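Local coordinates for protein hydroquinone dioxygenase small subunit (Pseudomonas sp., PDB 4ZXA) that forms the cupin-fold small subunit of a two-subunit hydroquinone 1,2-dioxygenase, an assembly that probably opens the hydroquinone ring with molecular oxygen, at residues E42-S47 and T65-G70; W74-H79 and H108-L113; V92-L97 and H128-P133. One frame throughout, in Å; residues are numbered along the deposited sequence.

Interaction 1 (E42-S47 and T65-G70); sequences EVAQNS and TLRAEG
R67 reaches from strand 61-69 to the carbonyl of A44 at the end of helix 40-45, so that a short helix is fastened to a sheet of the cupin beta-sandwich. R67 CB lies 4.1 Å from A44 CB, with CG anti to the backbone N (chi1 -176°), and the chain then runs extended to NE, carrying the guanidinium alongside the last turn of the helix. R67 CG passes alongside A44 O at 3.4 Å, and R67 CD comes to 3.1 Å from S47 O. R67 NH1 donates a nearly straight hydrogen bond to A44 O (3.2 Å, 167°); the oxygen lies in the guanidinium plane, whereas the donor sits above the carbonyl plane. R67 NE forms a salt bridge to OE1 of E69 at 2.8 Å, and NH2 adds a weak bond to that oxygen, fixing the guanidinium rotation from two directions. Deeper in, V43 and A44 rest on T65, and strands 52-58 and 145-153 supply neighbours for this apolar patch. The chain leaving the helix is held by S47 OG, which also meets K161 NZ in a hydrogen bond and donates to V43 O at 2.7 Å, while N46 N reaches that oxygen from the opposite face of its plane.

Interaction 2 (W74-H79 and H108-L113); sequences WFTAAH and HLAGEL
With CG beside its own backbone N (chi1 -74°), the W74 side chain leaves its strand next to the segment 110-112, and W74 CB meets A110 CB at 3.9 Å. In T76 the first torsion (-158°) places OG1 anti to the backbone N and CG2 between N and the carbonyl carbon, so the methyl is presented to A110 CB and to the carbonyl of H108, while OG1 is hydrogen-bonded to the carbonyl O of S136. The A110 methyl thus fits between W74 and T76. Beyond it, W74 CD1 approaches G111 O obliquely, 3.6 Å away.

The backbones form an antiparallel pair. T76 and H108 form a hydrogen-bonded pair; T76 N donates to H108 O at 2.7 Å, nearly along the carbonyl axis though with a bent N-H (146°), while the return bond from H108 N is modelled doubtfully short. F75 and L109 make the adjacent non-hydrogen-bonded pair, their side chains diverging, and F75 CA sends a CA-H...O contact to H108 O. One step on, A110 N donates to W74 O in an almost straight bond (2.9 Å), although the donor stands above the carbonyl plane. Where the strands part, water takes over: one molecule accepts from W74 N and donates to G111 O (2.7 Å), and a second accepts from G111 N and gives a weak bond to W74 O.

Strand 108-109 is the outermost member of one cupin sheet within this chain. Strand 71-76 lies between it and strand 136-142, whose A137 touches both W74 and A110, while W74 also packs on E93 and L95 of strand 89-97.

Interaction 3 (V92-L97 and H128-P133); sequences VEFLKL and HQCLLP
The ring of F94 and the side chain of L132 cross at about a right angle, with CD2 of the leucine 3.8 Å from F94 CE1 in an oblique approach. P133 meets the same ring in a similarly crossed way, its CD 3.7 Å from F94 CE1, and the carbonyl oxygen of L131 lies near this corner. C130 comes in differently: SG lies at the ring's edge, near its plane, 4.1 Å from F94 CZ. The phenyl group is inserted with its CE1-CZ end among the side chains of C130, L132 and P133 and the carbonyl of L131. A chi1 of -67°, with CG beside the backbone N, points the ring from strand 89-97 into this setting. V92 CG1 adds a looser contact to L132 CD2 at 4.2 Å.

This is interior packing of the cupin beta-sandwich: the two strands belong to opposing sheets, run in nearly the same direction (22°), and their axes come no nearer than 9.9 Å, so the space is spanned mainly by side chains. Replacing F94 by an alanine would probably leave L132, P133 and the C130 sulfur without their shared partner and open a gap between the sheets. V122 and Y138 flank the ring from its own sheet. From the large subunit, L214 packs on F94 and H215 on C130, and residues 128-130 pair antiparallel with a strand of that chain, continuing the sheet.

The three contacts belong to one beta-sandwich, and interaction 3 shares one sheet with interaction 1 and the other with interaction 2. Interaction 3 is the buried one, joining the two sheets mainly through apolar side chains beside the large subunit. Interaction 2 lies at a sheet edge, where backbone hydrogen bonds and water dominate and several residues are exposed. Interaction 1, partly buried, adds a helix to its sheet, combining apolar packing with a charged group held at the helix end. Strands 61-69 and 71-76 follow each other in the chain and carry interaction 1 into interaction 2. Interactions 2 and 3 touch directly, W74 CZ3 lying 3.5 Å from E93 O, whereas interactions 1 and 3 lie on opposite sides of the chain's centre.

Interaction 1 (E42-S47 and T65-G70)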
loop_
_atom_site.group_PDB
_atom_site.type_symbol
_atom_site.label_atom_id
_atom_site.label_comp_id
_atom_site.label_asym_id
_atom_site.label_seq_id
_atom_site.Cartn_x
_atom_site.Cartn_y
_atom_site.Cartn_z
ATOM N N GLU A 42 14.841 -14.000 -29.643
ATOM C CA GLU A 42 14.453 -15.307 -30.145
ATOM C C GLU A 42 13.980 -15.182 -31.593
ATOM O O GLU A 42 14.385 -15.960 -32.464
ATOM C CB GLU A 42 13.363 -15.942 -29.268
ATOM C CG GLU A 42 13.098 -17.403 -29.597
ATOM C CD GLU A 42 12.293 -18.101 -28.524
ATOM O OE1 GLU A 42 11.244 -17.558 -28.102
ATOM O OE2 GLU A 42 12.721 -19.193 -28.088
ATOM N N VAL A 43 13.140 -14.191 -31.859
ATOM C CA VAL A 43 12.620 -14.017 -33.211
ATOM C C VAL A 43 13.719 -13.821 -34.280
ATOM O O VAL A 43 13.731 -14.514 -35.298
ATOM C CB VAL A 43 11.550 -12.895 -33.297
ATOM C CG1 VAL A 43 11.292 -12.511 -34.757
ATOM C CG2 VAL A 43 10.246 -13.341 -32.628
ATOM N N ALA A 44 14.621 -12.873 -34.050
ATOM C CA ALA A 44 15.707 -12.615 -34.987
ATOM C C ALA A 44 16.634 -13.831 -35.103
ATOM O O ALA A 44 17.208 -14.098 -36.162
ATOM C CB ALA A 44 16.496 -11.374 -34.566
ATOM N N GLN A 45 16.765 -14.572 -34.008
ATOM C CA GLN A 45 17.659 -15.712 -33.974
ATOM C C GLN A 45 17.168 -16.787 -34.920
ATOM O O GLN A 45 17.954 -17.606 -35.383
ATOM C CB GLN A 45 17.751 -16.281 -32.561
ATOM C CG GLN A 45 18.723 -17.459 -32.407
ATOM C CD GLN A 45 18.565 -18.172 -31.062
ATOM O OE1 GLN A 45 17.575 -18.878 -30.830
ATOM N NE2 GLN A 45 19.534 -17.978 -30.165
ATOM N N ASN A 46 15.872 -16.777 -35.210
ATOM C CA ASN A 46 15.251 -17.856 -35.973
ATOM C C ASN A 46 14.636 -17.392 -37.283
ATOM O O ASN A 46 13.694 -18.010 -37.794
ATOM C CB ASN A 46 14.180 -18.564 -35.139
ATOM C CG ASN A 46 14.740 -19.174 -33.873
ATOM O OD1 ASN A 46 14.037 -19.295 -32.875
ATOM N ND2 ASN A 46 16.014 -19.548 -33.900
ATOM N N SER A 47 15.175 -16.308 -37.828
ATOM C CA SER A 47 14.643 -15.738 -39.052
ATOM C C SER A 47 15.754 -15.451 -40.049
ATOM O O SER A 47 16.934 -15.434 -39.685
ATOM C CB SER A 47 13.832 -14.479 -38.733
ATOM O OG SER A 47 12.762 -14.803 -37.849
ATOM N N THR A 65 10.405 -7.055 -36.404
ATOM C CA THR A 65 11.741 -7.424 -35.954
ATOM C C THR A 65 12.566 -7.879 -37.153
ATOM O O THR A 65 12.152 -8.771 -37.894
ATOM C CB THR A 65 11.704 -8.554 -34.889
ATOM O OG1 THR A 65 11.030 -8.085 -33.714
ATOM C CG2 THR A 65 13.119 -8.967 -34.496
ATOM N N LEU A 66 13.713 -7.248 -37.368
ATOM C CA LEU A 66 14.611 -7.673 -38.447
ATOM C C LEU A 66 15.927 -8.237 -37.918
ATOM O O LEU A 66 16.559 -7.664 -37.004
ATOM C CB LEU A 66 14.916 -6.531 -39.424
ATOM C CG LEU A 66 13.809 -6.033 -40.349
ATOM C CD1 LEU A 66 12.708 -5.354 -39.548
ATOM C CD2 LEU A 66 14.381 -5.075 -41.381
ATOM N N ARG A 67 16.337 -9.360 -38.504
ATOM C CA ARG A 67 17.670 -9.884 -38.271
ATOM C C ARG A 67 18.631 -9.183 -39.226
ATOM O O ARG A 67 18.612 -9.431 -40.434
ATOM C CB ARG A 67 17.705 -11.400 -38.483
ATOM C CG ARG A 67 19.049 -12.039 -38.166
ATOM C CD ARG A 67 19.165 -13.473 -38.689
ATOM N NE ARG A 67 20.553 -13.910 -38.599
ATOM C CZ ARG A 67 21.103 -14.395 -37.493
ATOM N NH1 ARG A 67 20.354 -14.539 -36.401
ATOM N NH2 ARG A 67 22.388 -14.743 -37.479
ATOM N N ALA A 68 19.461 -8.296 -38.689
ATOM C CA ALA A 68 20.438 -7.586 -39.505
ATOM C C ALA A 68 21.699 -8.441 -39.712
ATOM O O ALA A 68 22.478 -8.678 -38.778
ATOM C CB ALA A 68 20.785 -6.245 -38.864
ATOM N N GLU A 69 21.881 -8.908 -40.941
ATOM C CA GLU A 69 23.030 -9.728 -41.293
ATOM C C GLU A 69 23.380 -9.505 -42.757
ATOM O O GLU A 69 22.621 -9.863 -43.658
ATOM C CB GLU A 69 22.740 -11.208 -41.037
ATOM C CG GLU A 69 23.934 -12.110 -41.303
ATOM C CD GLU A 69 23.641 -13.571 -41.014
ATOM O OE1 GLU A 69 22.498 -13.875 -40.596
ATOM O OE2 GLU A 69 24.552 -14.412 -41.201
ATOM N N GLY A 70 24.530 -8.901 -42.998
ATOM C CA GLY A 70 24.886 -8.564 -44.357
ATOM C C GLY A 70 24.202 -7.291 -44.813
ATOM O O GLY A 70 24.078 -6.331 -44.054
#

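Interaction 2 (W74-H79 and H108-L113)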
loop_
_atom_site.group_PDB
_atom_site.type_symbol
_atom_site.label_atom_id
_atom_site.label_comp_id
_atom_site.label_asym_id
_atom_site.label_seq_id
_atom_site.Cartn_x
_atom_site.Cartn_y
_atom_site.Cartn_z
ATOM N N TRP A 74 17.242 -2.438 -50.958
ATOM C CA TRP A 74 16.745 -1.072 -50.813
ATOM C C TRP A 74 15.239 -1.074 -50.476
ATOM O O TRP A 74 14.425 -1.713 -51.163
ATOM C CB TRP A 74 16.974 -0.242 -52.075
ATOM C CG TRP A 74 18.378 0.197 -52.337
ATOM C CD1 TRP A 74 19.247 -0.334 -53.257
ATOM C CD2 TRP A 74 19.077 1.287 -51.709
ATOM N NE1 TRP A 74 20.438 0.353 -53.231
ATOM C CE2 TRP A 74 20.362 1.353 -52.296
ATOM C CE3 TRP A 74 18.748 2.205 -50.706
ATOM C CZ2 TRP A 74 21.312 2.302 -51.914
ATOM C CZ3 TRP A 74 19.695 3.149 -50.329
ATOM C CH2 TRP A 74 20.961 3.189 -50.931
ATOM N N PHE A 75 14.886 -0.348 -49.415
ATOM C CA PHE A 75 13.508 -0.253 -48.937
ATOM C C PHE A 75 12.978 1.165 -49.149
ATOM O O PHE A 75 13.744 2.135 -49.175
ATOM C CB PHE A 75 13.440 -0.560 -47.443
ATOM C CG PHE A 75 13.786 -1.969 -47.086
ATOM C CD1 PHE A 75 13.039 -3.027 -47.577
ATOM C CD2 PHE A 75 14.835 -2.235 -46.223
ATOM C CE1 PHE A 75 13.343 -4.337 -47.221
ATOM C CE2 PHE A 75 15.147 -3.537 -45.857
ATOM C CZ PHE A 75 14.405 -4.592 -46.356
ATOM N N THR A 76 11.666 1.293 -49.277
ATOM C CA THR A 76 11.074 2.615 -49.332
ATOM C C THR A 76 9.601 2.593 -48.906
ATOM O O THR A 76 8.942 1.546 -48.934
ATOM C CB THR A 76 11.185 3.203 -50.749
ATOM O OG1 THR A 76 11.075 4.636 -50.696
ATOM C CG2 THR A 76 10.093 2.609 -51.654
ATOM N N ALA A 77 9.088 3.756 -48.523
ATOM C CA ALA A 77 7.677 3.875 -48.186
ATOM C C ALA A 77 7.189 5.279 -48.470
ATOM O O ALA A 77 7.990 6.192 -48.660
ATOM C CB ALA A 77 7.430 3.511 -46.720
ATOM N N ALA A 78 5.869 5.441 -48.486
ATOM C CA ALA A 78 5.261 6.728 -48.778
ATOM C C ALA A 78 5.094 7.557 -47.511
ATOM O O ALA A 78 4.714 8.722 -47.571
ATOM C CB ALA A 78 3.916 6.536 -49.478
ATOM N N HIS A 79 5.376 6.952 -46.361
ATOM C CA HIS A 79 5.267 7.658 -45.077
ATOM C C HIS A 79 6.517 7.428 -44.241
ATOM O O HIS A 79 7.311 6.547 -44.543
ATOM C CB HIS A 79 4.060 7.142 -44.320
ATOM C CG HIS A 79 4.066 5.662 -44.159
ATOM N ND1 HIS A 79 4.917 5.013 -43.288
ATOM C CD2 HIS A 79 3.353 4.694 -44.783
ATOM C CE1 HIS A 79 4.712 3.712 -43.369
ATOM N NE2 HIS A 79 3.773 3.490 -44.274
ATOM N N HIS A 108 8.093 -0.855 -49.001
ATOM C CA HIS A 108 8.135 -1.517 -50.296
ATOM C C HIS A 108 9.581 -1.646 -50.784
ATOM O O HIS A 108 10.457 -0.859 -50.395
ATOM C CB HIS A 108 7.305 -0.727 -51.325
ATOM C CG HIS A 108 5.832 -0.721 -51.036
ATOM N ND1 HIS A 108 4.968 -1.660 -51.558
ATOM C CD2 HIS A 108 5.077 0.101 -50.268
ATOM C CE1 HIS A 108 3.741 -1.419 -51.120
ATOM N NE2 HIS A 108 3.784 -0.362 -50.332
ATOM N N LEU A 109 9.821 -2.634 -51.643
ATOM C CA LEU A 109 11.106 -2.772 -52.328
ATOM C C LEU A 109 11.333 -1.604 -53.282
ATOM O O LEU A 109 10.516 -1.357 -54.155
ATOM C CB LEU A 109 11.137 -4.080 -53.098
ATOM C CG LEU A 109 11.223 -5.331 -52.228
ATOM C CD1 LEU A 109 11.156 -6.554 -53.125
ATOM C CD2 LEU A 109 12.501 -5.351 -51.386
ATOM N N ALA A 110 12.434 -0.876 -53.110
ATOM C CA ALA A 110 12.698 0.298 -53.943
ATOM C C ALA A 110 13.343 -0.053 -55.291
ATOM O O ALA A 110 13.398 0.795 -56.193
ATOM C CB ALA A 110 13.559 1.305 -53.195
ATOM N N GLY A 111 13.828 -1.292 -55.408
ATOM C CA GLY A 111 14.504 -1.767 -56.606
ATOM C C GLY A 111 16.014 -1.948 -56.466
ATOM O O GLY A 111 16.634 -1.487 -55.498
ATOM N N GLU A 112 16.612 -2.619 -57.448
ATOM C CA GLU A 112 18.043 -2.926 -57.429
ATOM C C GLU A 112 18.885 -1.665 -57.525
ATOM O O GLU A 112 19.916 -1.543 -56.863
ATOM C CB GLU A 112 18.420 -3.866 -58.583
ATOM C CG GLU A 112 17.670 -5.204 -58.612
ATOM C CD GLU A 112 18.059 -6.149 -57.481
ATOM O OE1 GLU A 112 18.977 -5.821 -56.695
ATOM O OE2 GLU A 112 17.436 -7.229 -57.385
ATOM N N LEU A 113 18.450 -0.736 -58.366
ATOM C CA LEU A 113 19.172 0.510 -58.546
ATOM C C LEU A 113 18.216 1.692 -58.474
ATOM O O LEU A 113 17.807 2.239 -59.492
ATOM C CB LEU A 113 19.917 0.499 -59.879
ATOM C CG LEU A 113 20.804 -0.730 -60.110
ATOM C CD1 LEU A 113 21.126 -0.886 -61.593
ATOM C CD2 LEU A 113 22.088 -0.686 -59.255
HETATM O O HOH W 1 14.580 -3.823 -53.851
HETATM O O HOH W 2 17.473 -3.528 -53.888
#

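Interaction 3 (V92-L97 and H128-P133)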
loop_
_atom_site.group_PDB
_atom_site.type_symbol
_atom_site.label_atom_id
_atom_site.label_comp_id
_atom_site.label_asym_id
_atom_site.label_seq_id
_atom_site.Cartn_x
_atom_site.Cartn_y
_atom_site.Cartn_z
ATOM N N VAL A 92 23.117 2.511 -42.109
ATOM C CA VAL A 92 21.916 2.749 -42.904
ATOM C C VAL A 92 22.224 3.771 -44.000
ATOM O O VAL A 92 22.572 4.917 -43.697
ATOM C CB VAL A 92 20.717 3.232 -42.012
ATOM C CG1 VAL A 92 19.425 3.325 -42.824
ATOM C CG2 VAL A 92 20.518 2.305 -40.810
ATOM N N GLU A 93 22.107 3.349 -45.263
ATOM C CA GLU A 93 22.356 4.223 -46.413
ATOM C C GLU A 93 21.067 4.879 -46.887
ATOM O O GLU A 93 20.039 4.211 -46.993
ATOM C CB GLU A 93 22.906 3.427 -47.591
ATOM C CG GLU A 93 24.334 2.960 -47.469
ATOM C CD GLU A 93 24.655 1.839 -48.459
ATOM O OE1 GLU A 93 24.464 2.034 -49.683
ATOM O OE2 GLU A 93 25.082 0.757 -48.004
ATOM N N PHE A 94 21.134 6.164 -47.231
ATOM C CA PHE A 94 19.942 6.911 -47.633
ATOM C C PHE A 94 20.046 7.533 -49.021
ATOM O O PHE A 94 20.969 8.300 -49.300
ATOM C CB PHE A 94 19.645 8.030 -46.622
ATOM C CG PHE A 94 19.231 7.539 -45.264
ATOM C CD1 PHE A 94 17.895 7.288 -44.979
ATOM C CD2 PHE A 94 20.173 7.339 -44.272
ATOM C CE1 PHE A 94 17.506 6.838 -43.718
ATOM C CE2 PHE A 94 19.800 6.886 -43.011
ATOM C CZ PHE A 94 18.466 6.636 -42.732
ATOM N N LEU A 95 19.078 7.221 -49.877
ATOM C CA LEU A 95 18.914 7.890 -51.165
ATOM C C LEU A 95 17.643 8.734 -51.197
ATOM O O LEU A 95 16.566 8.241 -50.843
ATOM C CB LEU A 95 18.789 6.851 -52.267
ATOM C CG LEU A 95 20.071 6.234 -52.783
ATOM C CD1 LEU A 95 19.706 5.138 -53.760
ATOM C CD2 LEU A 95 20.889 7.329 -53.435
ATOM N N LYS A 96 17.757 9.988 -51.634
ATOM C CA LYS A 96 16.574 10.803 -51.900
ATOM C C LYS A 96 16.040 10.532 -53.297
ATOM O O LYS A 96 16.553 11.070 -54.276
ATOM C CB LYS A 96 16.861 12.297 -51.756
ATOM C CG LYS A 96 15.596 13.154 -51.888
ATOM C CD LYS A 96 15.909 14.639 -51.846
ATOM C CE LYS A 96 15.056 15.354 -50.808
ATOM N NZ LYS A 96 15.385 16.806 -50.737
ATOM N N LEU A 97 15.004 9.703 -53.380
ATOM C CA LEU A 97 14.429 9.311 -54.665
ATOM C C LEU A 97 13.980 10.499 -55.526
ATOM O O LEU A 97 13.410 11.462 -55.012
ATOM C CB LEU A 97 13.259 8.358 -54.449
ATOM C CG LEU A 97 13.600 6.991 -53.868
ATOM C CD1 LEU A 97 12.334 6.216 -53.600
ATOM C CD2 LEU A 97 14.470 6.235 -54.850
ATOM N N HIS A 128 20.229 2.866 -30.390
ATOM C CA HIS A 128 20.145 4.013 -31.279
ATOM C C HIS A 128 18.934 3.952 -32.206
ATOM O O HIS A 128 18.537 2.881 -32.685
ATOM C CB HIS A 128 21.428 4.163 -32.098
ATOM C CG HIS A 128 22.641 4.440 -31.262
ATOM N ND1 HIS A 128 23.914 4.379 -31.770
ATOM C CD2 HIS A 128 22.759 4.769 -29.956
ATOM C CE1 HIS A 128 24.783 4.675 -30.807
ATOM N NE2 HIS A 128 24.096 4.913 -29.699
ATOM N N GLN A 129 18.362 5.123 -32.463
ATOM C CA GLN A 129 17.182 5.247 -33.300
ATOM C C GLN A 129 17.478 6.225 -34.448
ATOM O O GLN A 129 18.185 7.224 -34.270
ATOM C CB GLN A 129 16.002 5.738 -32.440
ATOM C CG GLN A 129 14.683 5.970 -33.169
ATOM C CD GLN A 129 13.543 6.364 -32.215
ATOM O OE1 GLN A 129 13.262 5.662 -31.237
ATOM N NE2 GLN A 129 12.886 7.491 -32.498
ATOM N N CYS A 130 16.949 5.930 -35.629
ATOM C CA CYS A 130 16.973 6.911 -36.690
ATOM C C CYS A 130 15.609 7.013 -37.370
ATOM O O CYS A 130 14.813 6.065 -37.356
ATOM C CB CYS A 130 18.068 6.592 -37.721
ATOM S SG CYS A 130 17.620 5.307 -38.895
ATOM N N LEU A 131 15.357 8.175 -37.964
ATOM C CA LEU A 131 14.204 8.382 -38.837
ATOM C C LEU A 131 14.470 7.768 -40.225
ATOM O O LEU A 131 15.566 7.881 -40.773
ATOM C CB LEU A 131 13.906 9.887 -38.959
ATOM C CG LEU A 131 13.006 10.449 -40.072
ATOM C CD1 LEU A 131 11.580 9.909 -39.998
ATOM C CD2 LEU A 131 12.986 11.962 -39.995
ATOM N N LEU A 132 13.468 7.089 -40.765
ATOM C CA LEU A 132 13.491 6.642 -42.145
ATOM C C LEU A 132 12.503 7.513 -42.921
ATOM O O LEU A 132 11.335 7.156 -43.062
ATOM C CB LEU A 132 13.094 5.170 -42.225
ATOM C CG LEU A 132 13.978 4.264 -41.362
ATOM C CD1 LEU A 132 13.384 2.866 -41.263
ATOM C CD2 LEU A 132 15.415 4.211 -41.898
ATOM N N PRO A 133 12.979 8.661 -43.430
ATOM C CA PRO A 133 12.128 9.708 -44.017
ATOM C C PRO A 133 11.293 9.178 -45.177
ATOM O O PRO A 133 11.796 8.389 -45.998
ATOM C CB PRO A 133 13.129 10.739 -44.548
ATOM C CG PRO A 133 14.446 10.399 -43.892
ATOM C CD PRO A 133 14.412 8.921 -43.639
#